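Local coordinates for protein transcription termination factor NusA (Planctomyces limnophilus, PDB 4MTN) that probably takes part in both termination and antitermination of transcription, binding the core RNA polymerase and nascent RNA, at residues A[280-285]-A[316-321]; A[289-294]-A[310-315]; A[257-262]-A[268-273]; A[341-346]-A[352-357]. One frame throughout, in Å; residues are numbered along the deposited sequence.

Contact 1 of 4, residues A[280-285]-A[316-321]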
# COMPACT_ATOMS: atom_id res chain seq x y z
N LEU A 280 -8.06 -5.33 -24.22
CA LEU A 280 -7.46 -6.27 -25.15
C LEU A 280 -6.50 -5.56 -26.10
O LEU A 280 -6.92 -4.76 -26.94
CB LEU A 280 -8.54 -7.02 -25.94
CG LEU A 280 -8.09 -8.25 -26.72
CD1 LEU A 280 -7.45 -9.27 -25.79
CD2 LEU A 280 -9.27 -8.86 -27.47
N VAL A 281 -5.21 -5.87 -25.97
CA VAL A 281 -4.18 -5.21 -26.77
C VAL A 281 -3.65 -6.12 -27.87
O VAL A 281 -3.12 -7.20 -27.59
CB VAL A 281 -3.01 -4.74 -25.88
CG1 VAL A 281 -1.84 -4.29 -26.74
CG2 VAL A 281 -3.47 -3.61 -24.96
N LEU A 282 -3.79 -5.68 -29.11
CA LEU A 282 -3.31 -6.45 -30.26
C LEU A 282 -1.89 -6.05 -30.64
O LEU A 282 -1.60 -4.88 -30.87
CB LEU A 282 -4.25 -6.28 -31.45
CG LEU A 282 -5.63 -6.91 -31.27
CD1 LEU A 282 -6.50 -6.66 -32.49
CD2 LEU A 282 -5.49 -8.40 -31.00
N VAL A 283 -1.01 -7.04 -30.72
CA VAL A 283 0.41 -6.81 -30.95
C VAL A 283 0.98 -7.80 -31.96
O VAL A 283 0.72 -9.00 -31.88
CB VAL A 283 1.20 -6.89 -29.62
CG1 VAL A 283 2.67 -7.12 -29.87
CG2 VAL A 283 0.98 -5.63 -28.79
N ARG A 284 1.77 -7.30 -32.91
CA ARG A 284 2.38 -8.14 -33.93
C ARG A 284 3.40 -9.10 -33.33
O ARG A 284 3.90 -8.88 -32.23
CB ARG A 284 3.03 -7.27 -35.01
CG ARG A 284 3.92 -6.17 -34.46
CD ARG A 284 4.47 -5.28 -35.56
NE ARG A 284 5.27 -4.19 -35.03
CZ ARG A 284 5.81 -3.22 -35.77
NH1 ARG A 284 5.63 -3.22 -37.09
NH2 ARG A 284 6.52 -2.26 -35.20
N ASP A 285 3.69 -10.17 -34.07
CA ASP A 285 4.51 -11.28 -33.57
C ASP A 285 5.87 -10.87 -33.02
O ASP A 285 6.28 -11.31 -31.95
CB ASP A 285 4.71 -12.32 -34.68
CG ASP A 285 3.40 -12.84 -35.23
OD1 ASP A 285 2.82 -13.76 -34.63
OD2 ASP A 285 2.94 -12.31 -36.27
N GLU A 316 -4.00 -12.80 -35.47
CA GLU A 316 -4.25 -14.14 -36.01
C GLU A 316 -4.68 -15.11 -34.92
O GLU A 316 -5.60 -15.91 -35.12
CB GLU A 316 -3.00 -14.67 -36.71
CG GLU A 316 -2.69 -14.01 -38.05
CD GLU A 316 -2.14 -12.60 -37.90
OE1 GLU A 316 -1.66 -12.27 -36.80
OE2 GLU A 316 -2.20 -11.83 -38.88
N GLU A 317 -4.02 -15.05 -33.76
CA GLU A 317 -4.35 -15.95 -32.66
C GLU A 317 -5.60 -15.48 -31.94
O GLU A 317 -6.19 -16.23 -31.16
CB GLU A 317 -3.17 -16.06 -31.69
CG GLU A 317 -2.97 -14.86 -30.79
CD GLU A 317 -1.69 -14.95 -29.98
OE1 GLU A 317 -0.77 -15.68 -30.41
OE2 GLU A 317 -1.61 -14.30 -28.91
N LEU A 318 -6.02 -14.24 -32.19
CA LEU A 318 -7.28 -13.75 -31.67
C LEU A 318 -8.44 -14.33 -32.47
O LEU A 318 -9.43 -14.79 -31.91
CB LEU A 318 -7.33 -12.22 -31.70
CG LEU A 318 -8.68 -11.62 -31.29
CD1 LEU A 318 -9.02 -11.97 -29.84
CD2 LEU A 318 -8.70 -10.12 -31.50
N ASP A 319 -8.31 -14.30 -33.79
CA ASP A 319 -9.32 -14.85 -34.69
C ASP A 319 -9.51 -16.34 -34.41
O ASP A 319 -10.63 -16.85 -34.47
CB ASP A 319 -8.92 -14.64 -36.15
CG ASP A 319 -8.70 -13.18 -36.49
OD1 ASP A 319 -9.34 -12.32 -35.85
OD2 ASP A 319 -7.89 -12.90 -37.39
N GLN A 320 -8.42 -17.02 -34.10
CA GLN A 320 -8.46 -18.42 -33.72
C GLN A 320 -9.14 -18.57 -32.36
O GLN A 320 -9.83 -19.56 -32.10
CB GLN A 320 -7.05 -19.02 -33.68
CG GLN A 320 -7.00 -20.48 -33.28
CD GLN A 320 -5.58 -20.99 -33.15
OE1 GLN A 320 -4.62 -20.28 -33.45
NE2 GLN A 320 -5.43 -22.23 -32.70
N GLN A 321 -8.95 -17.58 -31.50
CA GLN A 321 -9.52 -17.60 -30.16
C GLN A 321 -11.03 -17.38 -30.20
O GLN A 321 -11.77 -17.95 -29.40
CB GLN A 321 -8.86 -16.54 -29.28
CG GLN A 321 -8.82 -16.90 -27.80
CD GLN A 321 -7.68 -17.84 -27.46
OE1 GLN A 321 -6.66 -17.87 -28.16
NE2 GLN A 321 -7.84 -18.60 -26.39
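Leu318 meets Leu280 and Leu282 without offering a flat group to either: no ring, amide or carboxylate face takes part, and the flat carboxylates lie at the margin, where Asp285 OD2 and Glu316 OE1 stand 4.6 Å apart. These like charges do not touch and would probably repel each other weakly. The contact itself is methyl against methyl. Leu318 presents its two branches separately, CD1 lying 3.9 Å from Leu280 CD2 and CD2 lying 3.7 Å from Leu282 CD2. Leu280 comes head-on, its end facing that of Leu318 tip to tip; the Leu282 side chain instead runs across Leu318 at about a right angle. Part of this difference lies in the first torsions. In Leu280, CG is turned anti to the backbone N (chi1 -167°), whereas in Leu282 it is anti to the carbonyl carbon (chi1 -68°), and its CD2 swings over to the helix although the CB of Leu282 does not point there. All three leucines are buried, and the contact is purely apolar, with no hydrogen bond across it. Leu280 and Leu282 also touch Ile271 on strand 269-273, which pairs with strand 278-282 on one side, while strand 309-313 pairs with it on the other. The first turn of helix 316-330 therefore lies against the central strand of the sheet, with Gln321 reaching Met313 on the neighbouring strand.

Contact 2 of 4, residues A[289-294]-A[310-315]; sequences SLAIGK and IDVMTR
Val312 is the residue of 310-315 that touches helix 285-292, through Ala291 and Ile292. The segment begins with Ile310, whose side chain is buried against Val299 and Ala302 of helix 297-306. Asp311 turns its CB away from helix 285-292, and its backbone pairs with Val279 and Val281 of the central strand. Val312 then points at the helix. Its CG1, placed anti to the backbone N (chi1 174°), meets Ala291 CB at 4.0 Å, and its CB lies 3.8 Å from Ile292 CD1. The Ile292 and Val312 side chains run antiparallel alongside each other, so that CD1, the far end of the isoleucine, reaches the base of the valine fork. Met313, a selenomethionine, points away, as the alternation of a strand requires. At Thr314 the strand has ended, and OG1 caps the backbone N of Glu317 at the start of helix 316-330. On the other segment, Gly293 leaves the helix with a positive phi of 106°. It opens the GKRG sequence, the GXXG signature loop by which KH domains typically contact nucleic acid. Met262 and Val299 also border Val312. With three methyls and one methine meeting and no hydrogen bond across, the contact rests on apolar packing and is only partly buried, seating the helix before this loop on the sheet.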
# COMPACT_ATOMS: atom_id res chain seq x y z
N SER A 289 6.98 -10.59 -27.62
CA SER A 289 7.86 -10.89 -26.49
C SER A 289 8.20 -9.64 -25.69
O SER A 289 8.27 -9.68 -24.46
CB SER A 289 9.15 -11.56 -26.98
OG SER A 289 10.05 -11.78 -25.91
N LEU A 290 8.40 -8.53 -26.40
CA LEU A 290 8.75 -7.27 -25.75
C LEU A 290 7.56 -6.71 -24.99
O LEU A 290 7.71 -6.10 -23.93
CB LEU A 290 9.25 -6.27 -26.79
CG LEU A 290 10.20 -5.16 -26.33
CD1 LEU A 290 11.05 -4.68 -27.50
CD2 LEU A 290 9.43 -4.00 -25.73
N ALA A 291 6.36 -6.93 -25.53
CA ALA A 291 5.13 -6.45 -24.91
C ALA A 291 4.92 -7.10 -23.54
O ALA A 291 4.62 -6.42 -22.57
CB ALA A 291 3.94 -6.73 -25.81
N ILE A 292 5.11 -8.42 -23.48
CA ILE A 292 4.92 -9.17 -22.25
C ILE A 292 5.97 -8.83 -21.20
O ILE A 292 5.63 -8.50 -20.06
CB ILE A 292 4.97 -10.69 -22.52
CG1 ILE A 292 3.86 -11.11 -23.49
CG2 ILE A 292 4.86 -11.47 -21.21
CD1 ILE A 292 2.47 -10.76 -23.01
N GLY A 293 7.24 -8.89 -21.59
CA GLY A 293 8.33 -8.67 -20.66
C GLY A 293 9.01 -9.98 -20.31
O GLY A 293 8.56 -11.04 -20.74
N LYS A 294 10.09 -9.90 -19.54
CA LYS A 294 10.87 -11.07 -19.16
C LYS A 294 10.01 -12.13 -18.47
O LYS A 294 9.74 -13.19 -19.03
CB LYS A 294 12.03 -10.67 -18.25
N ILE A 310 -4.69 -5.99 -18.88
CA ILE A 310 -4.21 -6.01 -20.26
C ILE A 310 -3.91 -7.43 -20.73
O ILE A 310 -3.11 -8.14 -20.13
CB ILE A 310 -2.95 -5.14 -20.42
CG1 ILE A 310 -3.26 -3.69 -20.07
CG2 ILE A 310 -2.40 -5.25 -21.83
CD1 ILE A 310 -2.08 -2.76 -20.26
N ASP A 311 -4.57 -7.83 -21.82
CA ASP A 311 -4.34 -9.14 -22.42
C ASP A 311 -3.70 -8.96 -23.79
O ASP A 311 -4.35 -8.47 -24.72
CB ASP A 311 -5.65 -9.92 -22.52
CG ASP A 311 -5.42 -11.42 -22.59
OD1 ASP A 311 -4.30 -11.85 -22.94
OD2 ASP A 311 -6.37 -12.18 -22.29
N VAL A 312 -2.45 -9.37 -23.92
CA VAL A 312 -1.71 -9.17 -25.17
C VAL A 312 -1.76 -10.38 -26.08
O VAL A 312 -1.30 -11.47 -25.73
CB VAL A 312 -0.23 -8.82 -24.89
CG1 VAL A 312 0.55 -8.76 -26.19
CG2 VAL A 312 -0.14 -7.50 -24.15
N MSE A 313 -2.33 -10.19 -27.27
CA MSE A 313 -2.41 -11.23 -28.28
C MSE A 313 -2.08 -10.66 -29.65
O MSE A 313 -2.02 -9.44 -29.83
CB MSE A 313 -3.80 -11.87 -28.31
CG MSE A 313 -4.27 -12.45 -26.99
SE MSE A 313 -6.10 -13.09 -27.09
CE MSE A 313 -5.84 -14.53 -28.38
N THR A 314 -1.86 -11.54 -30.63
CA THR A 314 -1.76 -11.11 -32.01
C THR A 314 -3.16 -11.10 -32.61
O THR A 314 -4.12 -11.48 -31.94
CB THR A 314 -0.83 -12.02 -32.84
OG1 THR A 314 -1.48 -13.27 -33.10
CG2 THR A 314 0.47 -12.27 -32.10
N ARG A 315 -3.28 -10.68 -33.87
CA ARG A 315 -4.58 -10.65 -34.52
C ARG A 315 -4.98 -12.05 -34.99
O ARG A 315 -6.15 -12.43 -34.91
CB ARG A 315 -4.58 -9.68 -35.70
CG ARG A 315 -5.94 -9.51 -36.35
CD ARG A 315 -6.93 -8.84 -35.40
NE ARG A 315 -8.32 -9.04 -35.82
CZ ARG A 315 -9.36 -8.46 -35.24
NH1 ARG A 315 -9.18 -7.64 -34.21
NH2 ARG A 315 -10.59 -8.70 -35.68

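Contact 3 of 4, residues A[257-262]-A[268-273]; sequences LVPNAM and EDVILC
Val270, Val258 and Pro259 join the first helix of a KH domain to the first strand of its sheet. The helix-strand-strand-helix-helix-strand order from 254 to 313, with a mixed sheet, is consistent with the type II fold of the second NusA KH repeat. Val270 buries more surface here than either partner, and it points at the helix. Its two branches are used unequally: CG2, set anti to the carbonyl carbon and beside the backbone N, makes all the close approaches. Val258 also points across the gap, but its CG1 stays 4.4 Å from Val270 CG2, a loose apolar contact, and the same valine packs on Val281 of the central strand and on Val306 of helix 297-306. Pro259 comes in at an oblique crossing, its CB directed neither toward the strand nor away from it, and offers the CG-CD edge of its ring. Being a proline, it has no N-H to give to the preceding turn, and the helix is kinked at this point. No hydrogen bond links 257-262 with 268-273, although the same helix supplies Gln255, whose NE2 binds Val270 O and so adds a polar tie beside the apolar one. The valine methyl meets two neighbouring ring carbons of the proline: Val270 CG2 is 3.9 Å from Pro259 CG and 4.1 Å from Pro259 CD.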
# COMPACT_ATOMS: atom_id res chain seq x y z
N LEU A 257 -3.27 6.38 -23.38
CA LEU A 257 -2.58 5.93 -22.18
C LEU A 257 -2.05 4.50 -22.25
O LEU A 257 -0.92 4.23 -21.85
CB LEU A 257 -3.51 6.06 -20.97
CG LEU A 257 -2.94 5.58 -19.63
CD1 LEU A 257 -1.70 6.37 -19.26
CD2 LEU A 257 -3.99 5.66 -18.54
N VAL A 258 -2.87 3.57 -22.75
CA VAL A 258 -2.48 2.16 -22.78
C VAL A 258 -1.29 1.90 -23.73
O VAL A 258 -0.34 1.23 -23.32
CB VAL A 258 -3.67 1.25 -23.17
CG1 VAL A 258 -3.19 -0.17 -23.44
CG2 VAL A 258 -4.72 1.26 -22.07
N PRO A 259 -1.33 2.41 -24.98
CA PRO A 259 -0.12 2.24 -25.79
C PRO A 259 1.12 2.89 -25.17
O PRO A 259 2.23 2.37 -25.32
CB PRO A 259 -0.48 2.93 -27.11
CG PRO A 259 -1.95 2.83 -27.18
CD PRO A 259 -2.43 2.98 -25.77
N ASN A 260 0.92 4.00 -24.46
CA ASN A 260 2.02 4.67 -23.77
C ASN A 260 2.60 3.81 -22.66
O ASN A 260 3.82 3.79 -22.45
CB ASN A 260 1.54 6.01 -23.19
CG ASN A 260 1.28 7.05 -24.25
OD1 ASN A 260 1.36 6.77 -25.45
ND2 ASN A 260 0.96 8.27 -23.82
N ALA A 261 1.73 3.10 -21.95
CA ALA A 261 2.16 2.25 -20.85
C ALA A 261 2.74 0.93 -21.36
O ALA A 261 3.47 0.25 -20.64
CB ALA A 261 0.99 1.98 -19.91
N MSE A 262 2.43 0.59 -22.60
CA MSE A 262 2.90 -0.65 -23.20
C MSE A 262 4.28 -0.50 -23.83
O MSE A 262 4.83 -1.46 -24.39
CB MSE A 262 1.90 -1.16 -24.24
CG MSE A 262 0.64 -1.77 -23.65
SE MSE A 262 1.02 -3.31 -22.51
CE MSE A 262 1.88 -4.45 -23.83
N GLU A 268 -0.94 -2.16 -32.04
CA GLU A 268 -1.81 -1.98 -33.21
C GLU A 268 -3.20 -1.52 -32.80
O GLU A 268 -3.61 -0.40 -33.10
CB GLU A 268 -1.90 -3.28 -34.01
CG GLU A 268 -0.72 -3.53 -34.95
CD GLU A 268 0.57 -3.82 -34.21
OE1 GLU A 268 0.51 -4.23 -33.03
OE2 GLU A 268 1.65 -3.64 -34.81
N ASP A 269 -3.94 -2.39 -32.11
CA ASP A 269 -5.30 -2.07 -31.69
C ASP A 269 -5.48 -2.13 -30.18
O ASP A 269 -4.84 -2.95 -29.50
CB ASP A 269 -6.30 -3.01 -32.36
CG ASP A 269 -6.58 -2.65 -33.80
OD1 ASP A 269 -6.52 -1.45 -34.14
OD2 ASP A 269 -6.85 -3.57 -34.60
N VAL A 270 -6.34 -1.27 -29.65
CA VAL A 270 -6.70 -1.29 -28.24
C VAL A 270 -8.20 -1.53 -28.10
O VAL A 270 -9.01 -0.70 -28.49
CB VAL A 270 -6.32 0.03 -27.54
CG1 VAL A 270 -6.87 0.05 -26.12
CG2 VAL A 270 -4.81 0.21 -27.53
N ILE A 271 -8.55 -2.68 -27.53
CA ILE A 271 -9.95 -3.08 -27.40
C ILE A 271 -10.39 -3.09 -25.94
O ILE A 271 -9.75 -3.71 -25.09
CB ILE A 271 -10.20 -4.46 -28.02
CG1 ILE A 271 -9.69 -4.50 -29.46
CG2 ILE A 271 -11.67 -4.82 -27.96
CD1 ILE A 271 -9.81 -5.85 -30.13
N LEU A 272 -11.49 -2.41 -25.65
CA LEU A 272 -12.01 -2.32 -24.29
C LEU A 272 -13.09 -3.36 -24.03
O LEU A 272 -14.07 -3.45 -24.78
CB LEU A 272 -12.55 -0.91 -24.01
CG LEU A 272 -11.56 0.20 -23.65
CD1 LEU A 272 -10.72 0.62 -24.84
CD2 LEU A 272 -12.30 1.39 -23.06
N CYS A 273 -12.92 -4.14 -22.97
CA CYS A 273 -13.91 -5.13 -22.56
C CYS A 273 -14.38 -4.83 -21.14
O CYS A 273 -13.90 -5.44 -20.19
CB CYS A 273 -13.34 -6.54 -22.65
SG CYS A 273 -12.66 -6.98 -24.27

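Contact 4 of 4, residues A[341-346]-A[352-357]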
# COMPACT_ATOMS: atom_id res chain seq x y z
N GLU A 341 -21.99 -16.42 -29.35
CA GLU A 341 -21.35 -15.39 -30.16
C GLU A 341 -21.40 -14.03 -29.46
O GLU A 341 -20.50 -13.20 -29.64
CB GLU A 341 -22.01 -15.30 -31.53
CG GLU A 341 -21.68 -16.45 -32.46
CD GLU A 341 -22.38 -16.34 -33.80
OE1 GLU A 341 -23.18 -15.40 -33.98
OE2 GLU A 341 -22.14 -17.20 -34.67
N GLY A 342 -22.45 -13.81 -28.68
CA GLY A 342 -22.60 -12.57 -27.93
C GLY A 342 -21.53 -12.43 -26.86
O GLY A 342 -20.98 -11.35 -26.65
N LEU A 343 -21.25 -13.53 -26.18
CA LEU A 343 -20.23 -13.56 -25.13
C LEU A 343 -18.84 -13.29 -25.72
O LEU A 343 -18.07 -12.50 -25.18
CB LEU A 343 -20.24 -14.90 -24.40
CG LEU A 343 -21.46 -15.21 -23.53
CD1 LEU A 343 -21.46 -16.68 -23.14
CD2 LEU A 343 -21.47 -14.32 -22.30
N VAL A 344 -18.54 -13.97 -26.82
CA VAL A 344 -17.25 -13.85 -27.48
C VAL A 344 -17.04 -12.43 -28.03
O VAL A 344 -15.93 -11.89 -27.97
CB VAL A 344 -17.11 -14.87 -28.63
CG1 VAL A 344 -15.77 -14.72 -29.32
CG2 VAL A 344 -17.28 -16.28 -28.10
N SER A 345 -18.11 -11.84 -28.54
CA SER A 345 -18.05 -10.49 -29.08
C SER A 345 -17.79 -9.46 -27.98
O SER A 345 -17.30 -8.36 -28.25
CB SER A 345 -19.35 -10.15 -29.81
OG SER A 345 -20.44 -10.09 -28.91
N GLN A 346 -18.13 -9.82 -26.75
CA GLN A 346 -17.97 -8.91 -25.62
C GLN A 346 -16.65 -9.14 -24.87
O GLN A 346 -16.39 -8.50 -23.85
CB GLN A 346 -19.15 -9.05 -24.65
CG GLN A 346 -19.51 -7.76 -23.94
CD GLN A 346 -20.10 -6.73 -24.88
OE1 GLN A 346 -20.67 -7.07 -25.92
NE2 GLN A 346 -19.97 -5.46 -24.51
N GLU A 352 -12.79 -19.51 -17.91
CA GLU A 352 -12.45 -18.70 -16.74
C GLU A 352 -13.17 -17.36 -16.80
O GLU A 352 -13.68 -16.87 -15.79
CB GLU A 352 -10.94 -18.48 -16.65
CG GLU A 352 -10.14 -19.69 -16.18
CD GLU A 352 -10.00 -20.77 -17.25
OE1 GLU A 352 -10.43 -20.54 -18.40
OE2 GLU A 352 -9.46 -21.85 -16.94
N ASP A 353 -13.21 -16.78 -17.99
CA ASP A 353 -13.86 -15.49 -18.20
C ASP A 353 -15.37 -15.60 -18.03
O ASP A 353 -16.02 -14.67 -17.56
CB ASP A 353 -13.53 -14.94 -19.59
CG ASP A 353 -12.04 -14.89 -19.86
OD1 ASP A 353 -11.26 -14.77 -18.90
OD2 ASP A 353 -11.65 -14.98 -21.05
N LEU A 354 -15.92 -16.75 -18.42
CA LEU A 354 -17.36 -16.97 -18.34
C LEU A 354 -17.79 -17.23 -16.90
O LEU A 354 -18.88 -16.85 -16.50
CB LEU A 354 -17.77 -18.13 -19.24
CG LEU A 354 -19.27 -18.41 -19.33
CD1 LEU A 354 -20.04 -17.15 -19.69
CD2 LEU A 354 -19.55 -19.52 -20.34
N SER A 355 -16.92 -17.89 -16.14
CA SER A 355 -17.24 -18.24 -14.76
C SER A 355 -17.28 -17.01 -13.86
O SER A 355 -17.99 -16.99 -12.85
CB SER A 355 -16.23 -19.26 -14.22
OG SER A 355 -14.92 -18.74 -14.25
N VAL A 356 -16.51 -15.99 -14.22
CA VAL A 356 -16.43 -14.77 -13.43
C VAL A 356 -17.41 -13.71 -13.92
O VAL A 356 -17.40 -12.58 -13.41
CB VAL A 356 -15.00 -14.19 -13.43
CG1 VAL A 356 -14.01 -15.21 -12.91
CG2 VAL A 356 -14.62 -13.73 -14.83
N ILE A 357 -18.23 -14.06 -14.90
CA ILE A 357 -19.20 -13.11 -15.45
C ILE A 357 -20.20 -12.68 -14.38
O ILE A 357 -20.49 -13.42 -13.44
CB ILE A 357 -19.97 -13.71 -16.66
CG1 ILE A 357 -20.55 -12.60 -17.53
CG2 ILE A 357 -21.08 -14.65 -16.20
CD1 ILE A 357 -21.34 -13.10 -18.72
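Leu343 faces Leu354 and Ile357, which lie side by side, and its side chain crosses each of theirs at about a right angle. The two leucine branches divide the work. CD1 of Leu343 comes within 3.8 Å of Leu354 CD1, while CD2 of Leu343 lies 3.8 Å from Ile357 CD1. The methyl of Leu354 also nears the second branch, with Leu354 CD1 4.1 Å from Leu343 CD2, and thus sits close to both ends of the fork. Leu343 and Ile357 direct their CB atoms at each other's segment; Leu354 does not, and reaches Leu343 with CD1 after CG is set anti to the backbone N (chi1 -176°). All three residues are buried, and Leu362 of helix 359-366 touches both Leu343 and Ile357, closing the cluster from a third element. Near the C-terminal end of each segment's helix a serine folds back on its own backbone. Ser345 OG donates to Gly342 O at 2.6 Å and Ser355 OG to Glu352 O at 2.7 Å, in both cases from above the carbonyl plane. Asp353 OD1 forms a salt bridge with Arg278, tying this helix to the strand region of the KH domain. Two short helices, joined by a short loop and held together by aliphatic side chains, match the helix-hairpin-helix family to which this part of the chain belongs.

In the fold
Contacts 1, 2 and 3 share one three-stranded sheet and lie close together, their centres about 9 Å apart for contacts 1 and 2, about 11 Å for contacts 2 and 3 and about 13 Å for contacts 1 and 3. Probable backbone hydrogen bonds tie contact 1 to contacts 2 and 3, such as Val283 N to Met313 O at 2.8 Å, while contacts 2 and 3 meet by packing around Met262. Contacts 2 and 3 pack KH helices on one sheet face; contact 1 sets helix 316-330 on the other. That helix leads on to contact 4, whose centre is about 17 Å from that of contact 1. Contact 4 touches contact 3 where Cys273 CB lies 3.8 Å from Gln346 O.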